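Local coordinates for hypothetical protein AF1704 (PDB 1ZBM) that probably converts cyclic dehypoxanthine futalosine into 1,4-dihydroxy-6-naphthoate, a step in menaquinone biosynthesis, at residues R77-G82 with E199-M204; F26-H31 with R205-F210; K11-H16 with E39-I44. All coordinates share one frame; numbering follows the deposited sequence.

Contact 1: R77-G82 with E199-M204; sequences RILSAG and EFLRAM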
ATOM      1  N   ARG A  77      -3.963  14.265   6.544  1.00 16.37           N
ATOM      2  CA  ARG A  77      -2.951  14.825   5.654  1.00 16.67           C
ATOM      3  C   ARG A  77      -1.883  13.754   5.480  1.00 16.12           C
ATOM      4  O   ARG A  77      -1.731  12.876   6.331  1.00 16.24           O
ATOM      5  CB  ARG A  77      -2.330  16.102   6.213  1.00 18.86           C
ATOM      6  CG  ARG A  77      -1.267  15.908   7.256  1.00 21.90           C
ATOM      7  CD  ARG A  77      -0.606  17.239   7.553  1.00 21.27           C
ATOM      8  NE  ARG A  77       0.272  17.165   8.712  1.00 21.42           N
ATOM      9  CZ  ARG A  77       1.446  16.545   8.726  1.00 21.42           C
ATOM     10  NH1 ARG A  77       1.895  15.936   7.631  1.00 19.18           N
ATOM     11  NH2 ARG A  77       2.176  16.545   9.836  1.00 18.68           N
ATOM     12  N   ILE A  78      -1.153  13.818   4.373  1.00 15.13           N
ATOM     13  CA  ILE A  78      -0.127  12.828   4.096  1.00 14.16           C
ATOM     14  C   ILE A  78       1.115  13.031   4.939  1.00 14.70           C
ATOM     15  O   ILE A  78       1.658  14.132   5.011  1.00 14.05           O
ATOM     16  CB  ILE A  78       0.286  12.847   2.623  1.00 14.17           C
ATOM     17  CG1 ILE A  78      -0.959  12.725   1.735  1.00 15.46           C
ATOM     18  CG2 ILE A  78       1.225  11.679   2.346  1.00 12.28           C
ATOM     19  CD1 ILE A  78      -0.726  13.141   0.293  1.00 15.90           C
ATOM     20  N   LEU A  79       1.561  11.964   5.597  1.00 12.59           N
ATOM     21  CA  LEU A  79       2.768  12.046   6.425  1.00 14.34           C
ATOM     22  C   LEU A  79       3.984  11.863   5.512  1.00 13.50           C
ATOM     23  O   LEU A  79       3.977  11.017   4.624  1.00 13.52           O
ATOM     24  CB  LEU A  79       2.722  10.963   7.496  1.00 15.70           C
ATOM     25  CG  LEU A  79       3.689  11.150   8.650  1.00 20.04           C
ATOM     26  CD1 LEU A  79       3.265  12.337   9.528  1.00 17.76           C
ATOM     27  CD2 LEU A  79       3.690   9.855   9.474  1.00 23.07           C
ATOM     28  N   SER A  80       5.034  12.642   5.722  1.00 13.99           N
ATOM     29  CA  SER A  80       6.200  12.533   4.847  1.00 15.47           C
ATOM     30  C   SER A  80       6.835  11.142   4.801  1.00 15.50           C
ATOM     31  O   SER A  80       7.450  10.785   3.804  1.00 17.54           O
ATOM     32  CB  SER A  80       7.245  13.570   5.245  1.00 16.39           C
ATOM     33  OG  SER A  80       6.675  14.885   5.192  1.00 19.46           O
ATOM     34  N   ALA A  81       6.657  10.354   5.858  1.00 16.00           N
ATOM     35  CA  ALA A  81       7.226   9.016   5.930  1.00 16.25           C
ATOM     36  C   ALA A  81       6.177   7.911   6.036  1.00 16.79           C
ATOM     37  O   ALA A  81       5.135   8.080   6.678  1.00 16.41           O
ATOM     38  CB  ALA A  81       8.176   8.927   7.119  1.00 17.22           C
ATOM     39  N   GLY A  82       6.470   6.770   5.416  1.00 15.27           N
ATOM     40  CA  GLY A  82       5.560   5.645   5.470  1.00 15.26           C
ATOM     41  C   GLY A  82       4.952   5.251   4.143  1.00 15.49           C
ATOM     42  O   GLY A  82       4.402   4.158   4.023  1.00 15.00           O
ATOM     43  N   GLU A 199       6.818  14.594  16.357  1.00 19.17           N
ATOM     44  CA  GLU A 199       7.346  13.467  17.117  1.00 18.86           C
ATOM     45  C   GLU A 199       7.127  12.147  16.411  1.00 18.30           C
ATOM     46  O   GLU A 199       8.050  11.343  16.279  1.00 19.24           O
ATOM     47  CB  GLU A 199       6.700  13.414  18.503  1.00 19.89           C
ATOM     48  CG  GLU A 199       7.256  12.326  19.404  1.00 20.14           C
ATOM     49  CD  GLU A 199       8.769  12.419  19.551  1.00 22.11           C
ATOM     50  OE1 GLU A 199       9.307  13.540  19.530  1.00 21.41           O
ATOM     51  OE2 GLU A 199       9.413  11.366  19.701  1.00 21.49           O
ATOM     52  N   PHE A 200       5.900  11.913  15.962  1.00 16.98           N
ATOM     53  CA  PHE A 200       5.611  10.659  15.287  1.00 15.31           C
ATOM     54  C   PHE A 200       6.376  10.537  13.983  1.00 14.60           C
ATOM     55  O   PHE A 200       6.795   9.442  13.593  1.00 17.37           O
ATOM     56  CB  PHE A 200       4.124  10.514  15.002  1.00 15.11           C
ATOM     57  CG  PHE A 200       3.787   9.222  14.355  1.00 15.12           C
ATOM     58  CD1 PHE A 200       3.695   8.063  15.108  1.00 14.97           C
ATOM     59  CD2 PHE A 200       3.664   9.139  12.978  1.00 14.01           C
ATOM     60  CE1 PHE A 200       3.482   6.838  14.492  1.00 16.99           C
ATOM     61  CE2 PHE A 200       3.453   7.919  12.357  1.00 15.50           C
ATOM     62  CZ  PHE A 200       3.366   6.767  13.112  1.00 15.83           C
ATOM     63  N   LEU A 201       6.537  11.659  13.291  1.00 14.72           N
ATOM     64  CA  LEU A 201       7.281  11.657  12.039  1.00 13.77           C
ATOM     65  C   LEU A 201       8.705  11.207  12.322  1.00 15.38           C
ATOM     66  O   LEU A 201       9.274  10.411  11.569  1.00 16.37           O
ATOM     67  CB  LEU A 201       7.307  13.050  11.425  1.00 12.81           C
ATOM     68  CG  LEU A 201       8.304  13.131  10.279  1.00 10.50           C
ATOM     69  CD1 LEU A 201       7.889  12.175   9.178  1.00 10.73           C
ATOM     70  CD2 LEU A 201       8.372  14.564   9.764  1.00 14.27           C
ATOM     71  N   ARG A 202       9.269  11.718  13.417  1.00 16.14           N
ATOM     72  CA  ARG A 202      10.633  11.374  13.827  1.00 16.23           C
ATOM     73  C   ARG A 202      10.749   9.889  14.147  1.00 16.76           C
ATOM     74  O   ARG A 202      11.685   9.226  13.708  1.00 18.50           O
ATOM     75  CB  ARG A 202      11.051  12.191  15.061  1.00 16.69           C
ATOM     76  CG  ARG A 202      12.506  11.951  15.507  1.00 19.74           C
ATOM     77  CD  ARG A 202      12.841  12.689  16.808  1.00 20.61           C
ATOM     78  NE  ARG A 202      12.163  12.064  17.952  1.00 22.45           N
ATOM     79  CZ  ARG A 202      12.517  10.894  18.481  1.00 22.08           C
ATOM     80  NH1 ARG A 202      13.548  10.222  17.984  1.00 22.50           N
ATOM     81  NH2 ARG A 202      11.826  10.385  19.486  1.00 21.00           N
ATOM     82  N   ALA A 203       9.791   9.368  14.907  1.00 16.08           N
ATOM     83  CA  ALA A 203       9.808   7.967  15.283  1.00 15.68           C
ATOM     84  C   ALA A 203       9.593   7.082  14.072  1.00 16.76           C
ATOM     85  O   ALA A 203      10.174   6.001  13.968  1.00 17.04           O
ATOM     86  CB  ALA A 203       8.738   7.689  16.323  1.00 15.14           C
HETATM   87  N   MSE A 204       8.751   7.542  13.152  1.00 18.53           N
HETATM   88  CA  MSE A 204       8.446   6.772  11.950  1.00 19.59           C
HETATM   89  C   MSE A 204       9.689   6.636  11.083  1.00 19.05           C
HETATM   90  O   MSE A 204      10.015   5.541  10.620  1.00 18.95           O
HETATM   91  CB  MSE A 204       7.319   7.452  11.162  1.00 21.65           C
HETATM   92  CG  MSE A 204       6.733   6.602  10.044  1.00 22.03           C
HETATM   93 SE   MSE A 204       5.808   4.985  10.633  1.00 35.67          SE
HETATM   94  CE  MSE A 204       7.042   3.627   9.964  1.00 26.76           C
TER

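Contact 2: F26-H31 with R205-F210; sequences FYAMTH and RESIAF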
ATOM      1  N   PHE A  26       7.731  -1.206  10.373  1.00 14.64           N
ATOM      2  CA  PHE A  26       7.384  -0.933  11.778  1.00 16.78           C
ATOM      3  C   PHE A  26       8.100  -1.762  12.842  1.00 18.99           C
ATOM      4  O   PHE A  26       7.879  -1.546  14.032  1.00 18.79           O
ATOM      5  CB  PHE A  26       5.878  -1.095  12.009  1.00 13.19           C
ATOM      6  CG  PHE A  26       5.054   0.054  11.510  1.00  9.70           C
ATOM      7  CD1 PHE A  26       4.525   0.040  10.232  1.00  9.54           C
ATOM      8  CD2 PHE A  26       4.771   1.132  12.338  1.00  9.72           C
ATOM      9  CE1 PHE A  26       3.715   1.083   9.783  1.00 12.46           C
ATOM     10  CE2 PHE A  26       3.965   2.185  11.905  1.00 11.42           C
ATOM     11  CZ  PHE A  26       3.434   2.158  10.628  1.00 10.87           C
ATOM     12  N   TYR A  27       8.950  -2.696  12.423  1.00 19.52           N
ATOM     13  CA  TYR A  27       9.668  -3.545  13.370  1.00 20.93           C
ATOM     14  C   TYR A  27      10.337  -2.799  14.523  1.00 21.41           C
ATOM     15  O   TYR A  27      10.123  -3.131  15.687  1.00 21.87           O
ATOM     16  CB  TYR A  27      10.722  -4.391  12.651  1.00 21.13           C
ATOM     17  CG  TYR A  27      11.661  -5.076  13.610  1.00 22.92           C
ATOM     18  CD1 TYR A  27      12.903  -4.521  13.922  1.00 22.06           C
ATOM     19  CD2 TYR A  27      11.274  -6.240  14.275  1.00 23.71           C
ATOM     20  CE1 TYR A  27      13.730  -5.107  14.874  1.00 23.39           C
ATOM     21  CE2 TYR A  27      12.093  -6.828  15.227  1.00 24.65           C
ATOM     22  CZ  TYR A  27      13.317  -6.259  15.523  1.00 23.80           C
ATOM     23  OH  TYR A  27      14.122  -6.854  16.468  1.00 27.41           O
ATOM     24  N   ALA A  28      11.156  -1.805  14.201  1.00 21.26           N
ATOM     25  CA  ALA A  28      11.858  -1.049  15.231  1.00 24.12           C
ATOM     26  C   ALA A  28      10.898  -0.421  16.238  1.00 26.38           C
ATOM     27  O   ALA A  28      11.176  -0.391  17.440  1.00 25.64           O
ATOM     28  CB  ALA A  28      12.724   0.043  14.587  1.00 22.72           C
HETATM   29  N   MSE A  29       9.771   0.084  15.744  1.00 27.42           N
HETATM   30  CA  MSE A  29       8.795   0.727  16.614  1.00 28.11           C
HETATM   31  C   MSE A  29       8.002  -0.280  17.445  1.00 27.76           C
HETATM   32  O   MSE A  29       7.745  -0.046  18.625  1.00 29.21           O
HETATM   33  CB  MSE A  29       7.839   1.588  15.787  1.00 29.94           C
HETATM   34  CG  MSE A  29       7.024   2.577  16.612  1.00 31.70           C
HETATM   35 SE   MSE A  29       5.785   3.619  15.521  1.00 37.31          SE
HETATM   36  CE  MSE A  29       7.029   4.938  14.827  1.00 37.49           C
ATOM     37  N   THR A  30       7.630  -1.399  16.834  1.00 26.37           N
ATOM     38  CA  THR A  30       6.871  -2.428  17.527  1.00 26.79           C
ATOM     39  C   THR A  30       7.703  -3.197  18.565  1.00 27.95           C
ATOM     40  O   THR A  30       7.159  -3.983  19.347  1.00 27.47           O
ATOM     41  CB  THR A  30       6.263  -3.436  16.527  1.00 26.65           C
ATOM     42  OG1 THR A  30       7.286  -3.917  15.646  1.00 27.39           O
ATOM     43  CG2 THR A  30       5.160  -2.780  15.706  1.00 28.85           C
ATOM     44  N   HIS A  31       9.016  -2.979  18.581  1.00 27.59           N
ATOM     45  CA  HIS A  31       9.869  -3.668  19.545  1.00 29.01           C
ATOM     46  C   HIS A  31      10.609  -2.735  20.488  1.00 28.90           C
ATOM     47  O   HIS A  31      11.732  -3.023  20.893  1.00 29.02           O
ATOM     48  CB  HIS A  31      10.876  -4.573  18.832  1.00 28.89           C
ATOM     49  CG  HIS A  31      10.270  -5.814  18.261  1.00 28.51           C
ATOM     50  ND1 HIS A  31       9.323  -5.785  17.260  1.00 29.25           N
ATOM     51  CD2 HIS A  31      10.455  -7.120  18.565  1.00 28.63           C
ATOM     52  CE1 HIS A  31       8.950  -7.022  16.973  1.00 30.46           C
ATOM     53  NE2 HIS A  31       9.623  -7.850  17.752  1.00 29.53           N
ATOM     54  N   ARG A 205      10.386   7.748  10.869  1.00 19.22           N
ATOM     55  CA  ARG A 205      11.605   7.743  10.056  1.00 20.60           C
ATOM     56  C   ARG A 205      12.676   6.853  10.659  1.00 20.00           C
ATOM     57  O   ARG A 205      13.359   6.109   9.951  1.00 18.76           O
ATOM     58  CB  ARG A 205      12.153   9.159   9.911  1.00 22.04           C
ATOM     59  CG  ARG A 205      11.387   9.981   8.912  1.00 20.89           C
ATOM     60  CD  ARG A 205      11.943  11.379   8.799  1.00 21.07           C
ATOM     61  NE  ARG A 205      11.388  12.044   7.621  1.00 22.94           N
ATOM     62  CZ  ARG A 205      11.237  13.354   7.504  1.00 22.32           C
ATOM     63  NH1 ARG A 205      11.596  14.158   8.496  1.00 24.22           N
ATOM     64  NH2 ARG A 205      10.722  13.852   6.395  1.00 25.02           N
ATOM     65  N   GLU A 206      12.816   6.923  11.975  1.00 20.23           N
ATOM     66  CA  GLU A 206      13.810   6.114  12.636  1.00 20.21           C
ATOM     67  C   GLU A 206      13.513   4.639  12.456  1.00 19.91           C
ATOM     68  O   GLU A 206      14.426   3.837  12.246  1.00 21.24           O
ATOM     69  CB  GLU A 206      13.862   6.437  14.122  1.00 23.18           C
ATOM     70  CG  GLU A 206      15.044   5.792  14.814  1.00 26.05           C
ATOM     71  CD  GLU A 206      15.121   6.148  16.271  1.00 27.10           C
ATOM     72  OE1 GLU A 206      15.040   7.359  16.592  1.00 29.36           O
ATOM     73  OE2 GLU A 206      15.274   5.217  17.096  1.00 27.36           O
ATOM     74  N   SER A 207      12.239   4.267  12.527  1.00 18.44           N
ATOM     75  CA  SER A 207      11.881   2.859  12.387  1.00 16.44           C
ATOM     76  C   SER A 207      12.216   2.309  10.994  1.00 15.14           C
ATOM     77  O   SER A 207      12.655   1.161  10.850  1.00 10.86           O
ATOM     78  CB  SER A 207      10.393   2.661  12.698  1.00 16.93           C
ATOM     79  OG  SER A 207      10.109   1.286  12.920  1.00 16.63           O
ATOM     80  N   ILE A 208      12.001   3.143   9.977  1.00 15.62           N
ATOM     81  CA  ILE A 208      12.273   2.801   8.576  1.00 16.62           C
ATOM     82  C   ILE A 208      13.783   2.659   8.340  1.00 17.20           C
ATOM     83  O   ILE A 208      14.254   1.669   7.765  1.00 17.85           O
ATOM     84  CB  ILE A 208      11.720   3.904   7.639  1.00 16.51           C
ATOM     85  CG1 ILE A 208      10.204   4.025   7.815  1.00 17.02           C
ATOM     86  CG2 ILE A 208      12.082   3.596   6.188  1.00 18.03           C
ATOM     87  CD1 ILE A 208       9.618   5.302   7.237  1.00 15.16           C
ATOM     88  N   ALA A 209      14.534   3.663   8.786  1.00 16.61           N
ATOM     89  CA  ALA A 209      15.981   3.649   8.639  1.00 18.07           C
ATOM     90  C   ALA A 209      16.556   2.427   9.349  1.00 19.27           C
ATOM     91  O   ALA A 209      17.498   1.801   8.859  1.00 23.23           O
ATOM     92  CB  ALA A 209      16.585   4.933   9.214  1.00 16.16           C
ATOM     93  N   PHE A 210      15.986   2.080  10.498  1.00 19.06           N
ATOM     94  CA  PHE A 210      16.464   0.920  11.250  1.00 19.71           C
ATOM     95  C   PHE A 210      16.295  -0.360  10.425  1.00 20.07           C
ATOM     96  O   PHE A 210      17.170  -1.226  10.427  1.00 20.57           O
ATOM     97  CB  PHE A 210      15.695   0.760  12.567  1.00 18.27           C
ATOM     98  CG  PHE A 210      16.136  -0.435  13.379  1.00 17.65           C
ATOM     99  CD1 PHE A 210      17.074  -0.292  14.402  1.00 17.73           C
ATOM    100  CD2 PHE A 210      15.645  -1.711  13.087  1.00 17.47           C
ATOM    101  CE1 PHE A 210      17.524  -1.402  15.122  1.00 18.03           C
ATOM    102  CE2 PHE A 210      16.085  -2.832  13.796  1.00 16.52           C
ATOM    103  CZ  PHE A 210      17.029  -2.677  14.818  1.00 19.51           C
TER
HETATM  104  O   HOH W   1      11.889  -1.132  11.613  1.00 26.05           O

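Contact 3: K11-H16 with E39-I44; sequences KIRVAH and EIEHVI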
ATOM      1  N   LYS A  11      -1.065   9.826  23.907  1.00 23.02           N
ATOM      2  CA  LYS A  11      -1.578   8.470  23.745  1.00 21.85           C
ATOM      3  C   LYS A  11      -2.343   8.429  22.413  1.00 20.72           C
ATOM      4  O   LYS A  11      -3.375   9.098  22.255  1.00 17.94           O
ATOM      5  CB  LYS A  11      -2.499   8.138  24.929  1.00 25.85           C
ATOM      6  CG  LYS A  11      -2.945   6.682  25.054  1.00 29.38           C
ATOM      7  CD  LYS A  11      -3.921   6.295  23.941  1.00 31.98           C
ATOM      8  CE  LYS A  11      -4.551   4.925  24.180  1.00 32.72           C
ATOM      9  NZ  LYS A  11      -5.294   4.884  25.487  1.00 33.91           N
ATOM     10  N   ILE A  12      -1.826   7.647  21.464  1.00 18.80           N
ATOM     11  CA  ILE A  12      -2.435   7.537  20.135  1.00 18.31           C
ATOM     12  C   ILE A  12      -2.508   6.136  19.550  1.00 18.48           C
ATOM     13  O   ILE A  12      -1.816   5.216  19.998  1.00 17.84           O
ATOM     14  CB  ILE A  12      -1.693   8.411  19.097  1.00 15.62           C
ATOM     15  CG1 ILE A  12      -0.266   7.894  18.904  1.00 14.60           C
ATOM     16  CG2 ILE A  12      -1.677   9.857  19.553  1.00 14.03           C
ATOM     17  CD1 ILE A  12       0.518   8.621  17.815  1.00 11.03           C
ATOM     18  N   ARG A  13      -3.359   5.979  18.537  1.00 18.43           N
ATOM     19  CA  ARG A  13      -3.507   4.691  17.862  1.00 16.68           C
ATOM     20  C   ARG A  13      -2.882   4.764  16.479  1.00 15.72           C
ATOM     21  O   ARG A  13      -3.152   5.681  15.707  1.00 14.69           O
ATOM     22  CB  ARG A  13      -4.989   4.289  17.771  1.00 18.52           C
ATOM     23  CG  ARG A  13      -5.605   3.973  19.132  1.00 20.62           C
ATOM     24  CD  ARG A  13      -6.979   3.334  19.003  1.00 22.23           C
ATOM     25  NE  ARG A  13      -7.978   4.237  18.444  1.00 24.10           N
ATOM     26  CZ  ARG A  13      -9.234   3.884  18.189  1.00 24.27           C
ATOM     27  NH1 ARG A  13     -10.091   4.763  17.677  1.00 23.50           N
ATOM     28  NH2 ARG A  13      -9.632   2.645  18.441  1.00 23.74           N
ATOM     29  N   VAL A  14      -2.016   3.800  16.194  1.00 15.72           N
ATOM     30  CA  VAL A  14      -1.321   3.729  14.917  1.00 13.98           C
ATOM     31  C   VAL A  14      -1.715   2.424  14.246  1.00 14.66           C
ATOM     32  O   VAL A  14      -1.396   1.332  14.727  1.00 14.20           O
ATOM     33  CB  VAL A  14       0.218   3.797  15.127  1.00 13.08           C
ATOM     34  CG1 VAL A  14       0.947   3.768  13.785  1.00 12.09           C
ATOM     35  CG2 VAL A  14       0.565   5.073  15.884  1.00 11.23           C
ATOM     36  N   ALA A  15      -2.436   2.556  13.141  1.00 14.65           N
ATOM     37  CA  ALA A  15      -2.918   1.411  12.400  1.00 15.69           C
ATOM     38  C   ALA A  15      -2.165   1.183  11.109  1.00 16.26           C
ATOM     39  O   ALA A  15      -1.881   2.113  10.347  1.00 16.80           O
ATOM     40  CB  ALA A  15      -4.411   1.577  12.100  1.00 16.83           C
ATOM     41  N   HIS A  16      -1.841  -0.078  10.884  1.00 15.86           N
ATOM     42  CA  HIS A  16      -1.159  -0.487   9.686  1.00 16.13           C
ATOM     43  C   HIS A  16      -1.597  -1.900   9.314  1.00 16.26           C
ATOM     44  O   HIS A  16      -2.492  -2.468   9.954  1.00 16.93           O
ATOM     45  CB  HIS A  16       0.367  -0.360   9.825  1.00 17.10           C
ATOM     46  CG  HIS A  16       0.907  -0.732  11.170  1.00 16.42           C
ATOM     47  ND1 HIS A  16       1.719  -1.831  11.362  1.00 16.20           N
ATOM     48  CD2 HIS A  16       0.823  -0.110  12.366  1.00 17.14           C
ATOM     49  CE1 HIS A  16       2.111  -1.863  12.622  1.00 18.53           C
ATOM     50  NE2 HIS A  16       1.584  -0.832  13.254  1.00 14.97           N
ATOM     51  N   GLU A  39       2.841   7.341  23.637  1.00 25.00           N
ATOM     52  CA  GLU A  39       2.347   6.049  24.113  1.00 26.21           C
ATOM     53  C   GLU A  39       1.524   5.485  22.950  1.00 25.73           C
ATOM     54  O   GLU A  39       0.326   5.741  22.840  1.00 26.65           O
ATOM     55  CB  GLU A  39       1.472   6.262  25.350  1.00 27.83           C
ATOM     56  CG  GLU A  39       1.083   4.993  26.107  1.00 32.14           C
ATOM     57  CD  GLU A  39       0.261   5.305  27.360  1.00 35.39           C
ATOM     58  OE1 GLU A  39       0.757   6.064  28.231  1.00 36.89           O
ATOM     59  OE2 GLU A  39      -0.871   4.785  27.483  1.00 37.50           O
ATOM     60  N   ILE A  40       2.181   4.716  22.089  1.00 25.39           N
ATOM     61  CA  ILE A  40       1.548   4.157  20.904  1.00 22.98           C
ATOM     62  C   ILE A  40       0.865   2.806  21.062  1.00 24.38           C
ATOM     63  O   ILE A  40       1.399   1.882  21.683  1.00 24.88           O
ATOM     64  CB  ILE A  40       2.580   4.036  19.760  1.00 22.62           C
ATOM     65  CG1 ILE A  40       3.237   5.400  19.515  1.00 23.41           C
ATOM     66  CG2 ILE A  40       1.921   3.515  18.503  1.00 19.69           C
ATOM     67  CD1 ILE A  40       4.514   5.335  18.711  1.00 21.84           C
ATOM     68  N   GLU A  41      -0.328   2.700  20.484  1.00 24.23           N
ATOM     69  CA  GLU A  41      -1.092   1.457  20.495  1.00 22.68           C
ATOM     70  C   GLU A  41      -1.262   1.051  19.033  1.00 20.48           C
ATOM     71  O   GLU A  41      -1.877   1.768  18.249  1.00 22.00           O
ATOM     72  CB  GLU A  41      -2.473   1.667  21.129  1.00 23.31           C
ATOM     73  CG  GLU A  41      -3.274   0.366  21.316  1.00 23.91           C
ATOM     74  CD  GLU A  41      -4.783   0.580  21.282  1.00 26.35           C
ATOM     75  OE1 GLU A  41      -5.258   1.619  21.810  1.00 27.65           O
ATOM     76  OE2 GLU A  41      -5.503  -0.297  20.740  1.00 25.30           O
ATOM     77  N   HIS A  42      -0.712  -0.098  18.675  1.00 18.65           N
ATOM     78  CA  HIS A  42      -0.804  -0.581  17.313  1.00 15.95           C
ATOM     79  C   HIS A  42      -2.064  -1.384  17.053  1.00 15.01           C
ATOM     80  O   HIS A  42      -2.502  -2.188  17.886  1.00 13.64           O
ATOM     81  CB  HIS A  42       0.405  -1.450  16.959  1.00 16.27           C
ATOM     82  CG  HIS A  42       1.693  -0.698  16.881  1.00 18.55           C
ATOM     83  ND1 HIS A  42       2.520  -0.517  17.970  1.00 18.41           N
ATOM     84  CD2 HIS A  42       2.284  -0.052  15.849  1.00 17.76           C
ATOM     85  CE1 HIS A  42       3.562   0.208  17.610  1.00 19.20           C
ATOM     86  NE2 HIS A  42       3.443   0.505  16.327  1.00 20.01           N
ATOM     87  N   VAL A  43      -2.619  -1.156  15.868  1.00 13.76           N
ATOM     88  CA  VAL A  43      -3.814  -1.823  15.399  1.00 14.76           C
ATOM     89  C   VAL A  43      -3.485  -2.298  13.998  1.00 14.71           C
ATOM     90  O   VAL A  43      -3.182  -1.487  13.123  1.00 14.09           O
ATOM     91  CB  VAL A  43      -5.013  -0.846  15.348  1.00 17.90           C
ATOM     92  CG1 VAL A  43      -6.254  -1.583  14.876  1.00 15.94           C
ATOM     93  CG2 VAL A  43      -5.256  -0.236  16.749  1.00 15.83           C
ATOM     94  N   ILE A  44      -3.533  -3.613  13.795  1.00 15.79           N
ATOM     95  CA  ILE A  44      -3.226  -4.231  12.502  1.00 17.07           C
ATOM     96  C   ILE A  44      -4.490  -4.724  11.818  1.00 17.40           C
ATOM     97  O   ILE A  44      -5.211  -5.552  12.364  1.00 17.95           O
ATOM     98  CB  ILE A  44      -2.275  -5.446  12.678  1.00 19.44           C
ATOM     99  CG1 ILE A  44      -1.024  -5.007  13.428  1.00 18.73           C
ATOM    100  CG2 ILE A  44      -1.942  -6.076  11.331  1.00 20.46           C
ATOM    101  CD1 ILE A  44      -1.214  -5.054  14.906  1.00 19.93           C
TER

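Contact 1: R77-G82 with E199-M204
Leu79 and Phe200 meet because both side chains leave the backbone with CG anti to N (chi1 -164° and -178°), which brings the leucine branch and the ring together between strand 76-86 and helix 194-213. The two side chains cross at about a right angle, and CD2 of Leu79 comes in at the edge of the ring, in its plane, 3.5 Å from Phe200 CE2. One turn along the helix, Met204, modelled as selenomethionine, bends at chi2 and chi3, and its CG lies 4.0 Å from Ala81 CB. That same methyl is touched from another side by a branch of Leu201, whose CD1 is 3.9 Å from Ala81 CB. CD1 of Leu201 also reaches Ser80 CB, at 4.2 Å. The Ala81 methyl thus sits between Leu201 and Met204, while Leu79 lies against the rim of Phe200. The two segments share no hydrogen bond and meet mainly through carbon atoms. Arg202 NH2 forms a salt bridge with Glu199 OE2 at 2.6 Å, on its syn lone pair, and both have further partners in Asp35 and Thr36. Beyond the segments, Phe200 rests on Met29 and Met204 on Phe26, both of helix 20-30. This apolar seam is helix-on-sheet packing against an outermost strand of the five-stranded mixed sheet, consistent with the periplasmic-binding-protein type of fold to which the family is related.

Contact 2: F26-H31 with R205-F210
Ala28 and Ser207 mark the point where helices 20-30 and 194-213 cross, in one alpha/beta lobe of a fold probably related to periplasmic binding proteins; the local axes approach to 7.3 Å at 117°. Their small side chains are consistent with so close an approach. Outward along Phe210, CB and CG both lie on the methyl of Ala28, CG at 3.7 Å from Ala28 CB, and CD2 is shared between that methyl and Tyr27 CD1. CE2 lies at the edge of the tyrosine ring, in its plane, 3.4 Å from Tyr27 CE1, with CZ farther off. The rings are inclined by 31°, while Tyr27 OH turns to Glu217. An alanine in place of Phe210 would keep the CB contact but would probably leave the Ala28 methyl less covered and open a gap beside the Tyr27 ring. Ser207 supplies the polar link: with OG anti to the backbone N (chi1 -164°), the hydroxyl faces the first helix and is also hydrogen-bonded to Met25 O. Helix 20-30 is kinked at Ala28 and Met29. A water accepts from Ala28 N at 2.8 Å and lies close to Ser207 O, and Met29 N donates to Ser207 OG at 3.1 Å.

Contact 3: K11-H16 with E39-I44
Val14 presses its CG2 methyl against Ile40 CG2 at 3.3 Å, tighter than usual for two carbons, the two branches meeting diagonally between neighbouring strands. Val14 CG2 stands anti to its carbonyl carbon and Ile40 CG2 anti to its backbone N, which turns the two methyls toward each other. Ile12 CG1 meets Ile40 CG1 at 4.3 Å on the same side of the sheet. Strands 11-16 and 39-44 run parallel as the two strands of a beta-alpha-beta unit, and helix 20-30 of the crossover covers this face, Phe26 lying on Val14 and Met29 on Ile40. Five backbone hydrogen bonds form the ladder, among them the nearly straight Val14 N to Glu41 O at 2.9 Å (168° at the hydrogen). On the other face Arg13 and Glu41 lie side by side, yet it is the aliphatic part that touches: Arg13 CG is 3.6 Å from Glu41 OE1, and the guanidinium and carboxylate planes are 46° apart. The charged ends are not in contact, Arg13 NE being 5.1 Å from Glu41 OE1 and Lys11 NZ 4.9 Å from it, so any attraction is probably weak. Ala15 CB packs on Val43 CB, and His16 ND1 is hydrogen-bonded to Asp22.

From the N terminus, strand 11-16 leads into helix 20-30 and then strand 39-44, where contact 3 closes the first and shortest loop. Contact 2 opens within that loop, at 26-31, and closes far along the chain at 205-210, so contacts 2 and 3 cross. Contact 1 begins after contact 3 is complete and joins 77-82 to 199-204; it is nested inside the long loop of contact 2, and both end on helix 194-213. That helix ties an outermost strand of the sheet to the crossover helix of the beta-alpha-beta unit. The three contacts meet directly, with Met29 CE 3.4 Å from Ala203 C, Phe200 CE1 3.7 Å from Val14 CG2 and Met29 SE 3.8 Å from Ile40 CD1.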